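PDB 5TP4: amidase, hydantoinase/carbamoylase family from Burkholderia ambifaria, which probably hydrolyses N-carbamoyl-L-amino acids, as a zinc-dependent amidase of the peptidase M20 family. Local coordinates for residues V65-D68 against N72-A75; L41-D46 against D177-R182. All blocks are in the same frame, centred on the assembly; numbering follows the deposited sequence.

Interaction 1: V65-D68 against N72-A75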
loop_
_atom_site.group_PDB
_atom_site.type_symbol
_atom_site.label_atom_id
_atom_site.label_comp_id
_atom_site.label_asym_id
_atom_site.label_seq_id
_atom_site.Cartn_x
_atom_site.Cartn_y
_atom_site.Cartn_z
ATOM N N VAL B 65 9.716 -47.768 13.033
ATOM C CA VAL B 65 9.834 -46.379 12.592
ATOM C C VAL B 65 11.087 -46.222 11.748
ATOM O O VAL B 65 12.131 -46.802 12.056
ATOM C CB VAL B 65 9.883 -45.404 13.789
ATOM C CG1 VAL B 65 10.011 -43.956 13.294
ATOM C CG2 VAL B 65 8.618 -45.535 14.664
ATOM N N SER B 66 10.981 -45.454 10.669
ATOM C CA SER B 66 12.107 -45.200 9.782
ATOM C C SER B 66 11.910 -43.832 9.143
ATOM O O SER B 66 10.800 -43.291 9.128
ATOM C CB SER B 66 12.223 -46.280 8.691
ATOM O OG SER B 66 11.127 -46.212 7.778
ATOM N N VAL B 67 13.007 -43.287 8.601
ATOM C CA VAL B 67 12.970 -42.084 7.773
ATOM C C VAL B 67 13.497 -42.428 6.389
ATOM O O VAL B 67 14.339 -43.321 6.224
ATOM C CB VAL B 67 13.791 -40.906 8.354
ATOM C CG1 VAL B 67 13.077 -40.274 9.548
ATOM C CG2 VAL B 67 15.182 -41.354 8.739
ATOM N N ASP B 68 12.967 -41.732 5.379
ATOM C CA ASP B 68 13.505 -41.867 4.030
ATOM C C ASP B 68 14.581 -40.810 3.803
ATOM O O ASP B 68 14.950 -40.065 4.719
ATOM C CB ASP B 68 12.392 -41.816 2.983
ATOM C CG ASP B 68 11.715 -40.445 2.858
ATOM O OD1 ASP B 68 12.253 -39.419 3.345
ATOM O OD2 ASP B 68 10.613 -40.422 2.267
ATOM N N ASN B 72 11.304 -37.834 5.614
ATOM C CA ASN B 72 9.903 -38.167 5.879
ATOM C C ASN B 72 9.887 -39.297 6.897
ATOM O O ASN B 72 10.662 -40.251 6.778
ATOM C CB ASN B 72 9.176 -38.593 4.610
ATOM C CG ASN B 72 9.011 -37.462 3.593
ATOM O OD1 ASN B 72 8.714 -36.323 3.946
ATOM N ND2 ASN B 72 9.169 -37.796 2.305
ATOM N N LEU B 73 9.054 -39.162 7.929
ATOM C CA LEU B 73 9.075 -40.037 9.105
ATOM C C LEU B 73 7.877 -40.976 9.043
ATOM O O LEU B 73 6.731 -40.518 9.075
ATOM C CB LEU B 73 9.038 -39.193 10.387
ATOM C CG LEU B 73 9.154 -39.856 11.769
ATOM C CD1 LEU B 73 10.404 -40.743 11.908
ATOM C CD2 LEU B 73 9.202 -38.755 12.826
ATOM N N PHE B 74 8.143 -42.287 8.958
ATOM C CA PHE B 74 7.118 -43.310 8.776
ATOM C C PHE B 74 7.081 -44.277 9.940
ATOM O O PHE B 74 8.110 -44.829 10.320
ATOM C CB PHE B 74 7.398 -44.144 7.528
ATOM C CG PHE B 74 7.220 -43.374 6.266
ATOM C CD1 PHE B 74 8.291 -42.665 5.727
ATOM C CD2 PHE B 74 5.988 -43.346 5.622
ATOM C CE1 PHE B 74 8.118 -41.948 4.560
ATOM C CE2 PHE B 74 5.819 -42.629 4.436
ATOM C CZ PHE B 74 6.880 -41.915 3.923
ATOM N N ALA B 75 5.895 -44.528 10.464
ATOM C CA ALA B 75 5.693 -45.570 11.468
ATOM C C ALA B 75 4.802 -46.644 10.853
ATOM O O ALA B 75 3.774 -46.329 10.233
ATOM C CB ALA B 75 5.041 -45.003 12.734
HETATM O O HOH W 1 8.763 -47.233 8.698
#
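Asp68 carries CG between its backbone N and carbonyl carbon (chi1 68°), while Asn72 sets CG anti to its own carbonyl carbon (chi1 -67°), and these two torsions bring carboxylate and carboxamide together with their planes 64° apart. Asp68 OD1 takes Asn72 N at 2.9 Å from above the carboxylate plane and also accepts from Val70 N inside the turn. Asp68 OD2 offers its syn lone pair to Asn72 ND2 at 3.0 Å. The amide is held from further points, ND2 by Gly148 O and OD1 by Thr135 N, which fixes its rotation; the Asn72 side chain lies about 8 Å from that of His92, a zinc ligand. The return bond, Asp68 N to Asn72 O at 3.1 Å, closes the turn of a beta hairpin at the margin of the main sheet; strand 73-77 pairs onward with strand 129-133. Ser66 and Phe74 form the antiparallel hydrogen-bonded pair, with an almost straight bond from Phe74 N to Ser66 O (2.8 Å). A water bridges Ser66 OG to Phe74 O, and Arg185 also bonds that hydroxyl. Facing helix 45-60, Leu73 sends CD1 between two valines, 3.5 Å from Val65 CG1 and 3.6 Å from Val67 CG1. On the other face the Phe74 ring turns an edge to the carboxylate, its CE1 3.7 Å from Asp68 OD2, in the ring plane.

Interaction 2: L41-D46 against D177-R182. With EDO (1,2-ethanediol), chain C.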
loop_
_atom_site.group_PDB
_atom_site.type_symbol
_atom_site.label_atom_id
_atom_site.label_comp_id
_atom_site.label_asym_id
_atom_site.label_seq_id
_atom_site.Cartn_x
_atom_site.Cartn_y
_atom_site.Cartn_z
ATOM N N LEU B 41 10.398 -25.336 13.675
ATOM C CA LEU B 41 10.773 -25.165 12.274
ATOM C C LEU B 41 11.483 -26.410 11.756
ATOM O O LEU B 41 12.307 -27.016 12.448
ATOM C CB LEU B 41 11.666 -23.920 12.126
ATOM C CG LEU B 41 10.869 -22.613 12.168
ATOM C CD1 LEU B 41 11.772 -21.416 12.418
ATOM C CD2 LEU B 41 10.129 -22.445 10.865
ATOM N N ALA B 42 11.151 -26.798 10.522
ATOM C CA ALA B 42 11.628 -28.052 9.958
ATOM C C ALA B 42 13.129 -28.252 10.154
ATOM O O ALA B 42 13.946 -27.380 9.836
ATOM C CB ALA B 42 11.269 -28.092 8.469
ATOM N N LEU B 43 13.481 -29.408 10.702
ATOM C CA LEU B 43 14.853 -29.902 10.862
ATOM C C LEU B 43 15.702 -29.097 11.838
ATOM O O LEU B 43 16.920 -29.296 11.885
ATOM C CB LEU B 43 15.574 -30.010 9.505
ATOM C CG LEU B 43 14.715 -30.799 8.499
ATOM C CD1 LEU B 43 15.452 -30.960 7.149
ATOM C CD2 LEU B 43 14.301 -32.177 9.023
ATOM N N THR B 44 15.100 -28.219 12.639
ATOM C CA THR B 44 15.794 -27.646 13.769
ATOM C C THR B 44 15.784 -28.640 14.922
ATOM O O THR B 44 15.122 -29.674 14.861
ATOM C CB THR B 44 15.147 -26.337 14.215
ATOM O OG1 THR B 44 13.784 -26.586 14.595
ATOM C CG2 THR B 44 15.204 -25.296 13.094
ATOM N N ASP B 45 16.550 -28.312 15.974
ATOM C CA ASP B 45 16.579 -29.147 17.178
ATOM C C ASP B 45 15.176 -29.416 17.721
ATOM O O ASP B 45 14.856 -30.553 18.082
ATOM C CB ASP B 45 17.442 -28.501 18.261
ATOM C CG ASP B 45 18.933 -28.616 17.990
ATOM O OD1 ASP B 45 19.349 -29.431 17.141
ATOM O OD2 ASP B 45 19.707 -27.893 18.653
ATOM N N ASP B 46 14.308 -28.392 17.773
ATOM C CA ASP B 46 12.961 -28.638 18.294
ATOM C C ASP B 46 12.117 -29.493 17.361
ATOM O O ASP B 46 11.298 -30.287 17.841
ATOM C CB ASP B 46 12.252 -27.316 18.616
ATOM C CG ASP B 46 12.688 -26.757 19.956
ATOM O OD1 ASP B 46 13.029 -27.581 20.852
ATOM O OD2 ASP B 46 12.705 -25.513 20.124
ATOM N N ASP B 177 21.353 -34.003 8.108
ATOM C CA ASP B 177 22.493 -34.601 8.796
ATOM C C ASP B 177 22.595 -34.093 10.233
ATOM O O ASP B 177 22.887 -34.867 11.152
ATOM C CB ASP B 177 23.786 -34.318 8.041
ATOM C CG ASP B 177 23.870 -35.066 6.725
ATOM O OD1 ASP B 177 23.195 -36.105 6.581
ATOM O OD2 ASP B 177 24.612 -34.618 5.835
ATOM N N ALA B 178 22.340 -32.800 10.442
ATOM C CA ALA B 178 22.349 -32.240 11.793
ATOM C C ALA B 178 21.225 -32.820 12.641
ATOM O O ALA B 178 21.400 -33.049 13.845
ATOM C CB ALA B 178 22.232 -30.718 11.728
ATOM N N CYS B 179 20.059 -33.046 12.023
ATOM C CA CYS B 179 18.895 -33.664 12.658
ATOM C C CYS B 179 19.119 -35.143 12.950
ATOM O O CYS B 179 18.481 -35.687 13.859
ATOM C CB CYS B 179 17.679 -33.475 11.741
ATOM S SG CYS B 179 16.180 -34.529 12.005
ATOM N N GLY B 180 20.027 -35.790 12.221
ATOM C CA GLY B 180 20.168 -37.234 12.293
ATOM C C GLY B 180 19.021 -37.970 11.635
ATOM O O GLY B 180 18.725 -39.109 12.005
ATOM N N CYS B 181 18.348 -37.352 10.665
ATOM C CA CYS B 181 17.179 -38.013 10.111
ATOM C C CYS B 181 17.249 -38.112 8.589
ATOM O O CYS B 181 16.222 -38.107 7.910
ATOM C CB CYS B 181 15.907 -37.320 10.586
ATOM S SG CYS B 181 15.846 -35.574 10.248
ATOM N N ARG B 182 18.453 -38.233 8.041
ATOM C CA ARG B 182 18.643 -38.590 6.634
ATOM C C ARG B 182 18.618 -40.113 6.499
ATOM O O ARG B 182 19.625 -40.780 6.754
ATOM C CB ARG B 182 19.967 -38.041 6.109
ATOM C CG ARG B 182 20.021 -38.066 4.603
ATOM C CD ARG B 182 21.411 -38.090 4.052
ATOM N NE ARG B 182 22.120 -36.815 4.111
ATOM C CZ ARG B 182 22.227 -35.965 3.095
ATOM N NH1 ARG B 182 21.621 -36.217 1.939
ATOM N NH2 ARG B 182 22.939 -34.852 3.236
HETATM C C1 EDO C . 11.774 -27.995 23.784
HETATM O O1 EDO C . 13.067 -27.376 23.759
HETATM C C2 EDO C . 10.822 -27.154 24.627
HETATM O O2 EDO C . 10.806 -25.839 24.077
HETATM O O HOH W 2 18.917 -32.084 15.937
#
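Leu41 O receives two donors from a single residue: Thr44 OG1 at 2.6 Å, in the carbonyl plane and on a lone pair, and Thr44 N at 3.0 Å. The backbone bond closes a type II beta turn from Leu41 to Thr44, and the same threonine stands at the N-cap of helix 45-60, its OG1 also taking a weak bond from Asp47 N. Facing this helix start is a helix end. Helix 172-179 finishes in a Schellman motif, evidenced by Cys181 N bonding to Leu176 O, a weak bond from Gly180 N to Asp177 O, and positive phi at Gly180. Cys179 and Cys181, on either side of that glycine, are joined by a disulfide of 2.1 Å between their SG atoms. Leu43, third residue of the turn, makes the direct contact: with CG anti to its carbonyl carbon (chi1 -51°), it brings CD2 to 3.9 Å from Cys181 SG and 4.2 Å from Cys179 SG, so one methyl touches both sulfurs. Leu172, Ala175 and Leu176 of helix 172-179 also pack on this buried side chain, as do Arg51 and Arg141. Polar linkage is slighter, a water giving one hydrogen to Asp45 OD1 and a weak bond to Ala178 O. Beyond the disulfide, Arg182 grips Asp177 side-on in a salt bridge, NE reaching OD1 at 2.8 Å and NH2 reaching OD2 at 3.1 Å, with both oxygens near the guanidinium plane.

How the interactions relate
From the N terminus, the chain passes through 41-46 into helix 45-60, then into strand 64-67, turns, and returns as strand 73-77. Interaction 1 closes this hairpin at once, across three intervening residues. Interaction 2 closes far later, when 177-182 comes back to the start of helix 45-60 after 130 residues, so the hairpin is nested inside its loop. The centres of the two contacts lie about 13 Å apart, and the two meet directly: Val67 CG2 packs 3.5 Å from Cys181 O. Just past 177-182, Gly183 is backbone hydrogen-bonded to Asp68 of the hairpin. Together they join helix 45-60, the hairpin and the end of helix 172-179 on one side of the chain's centre.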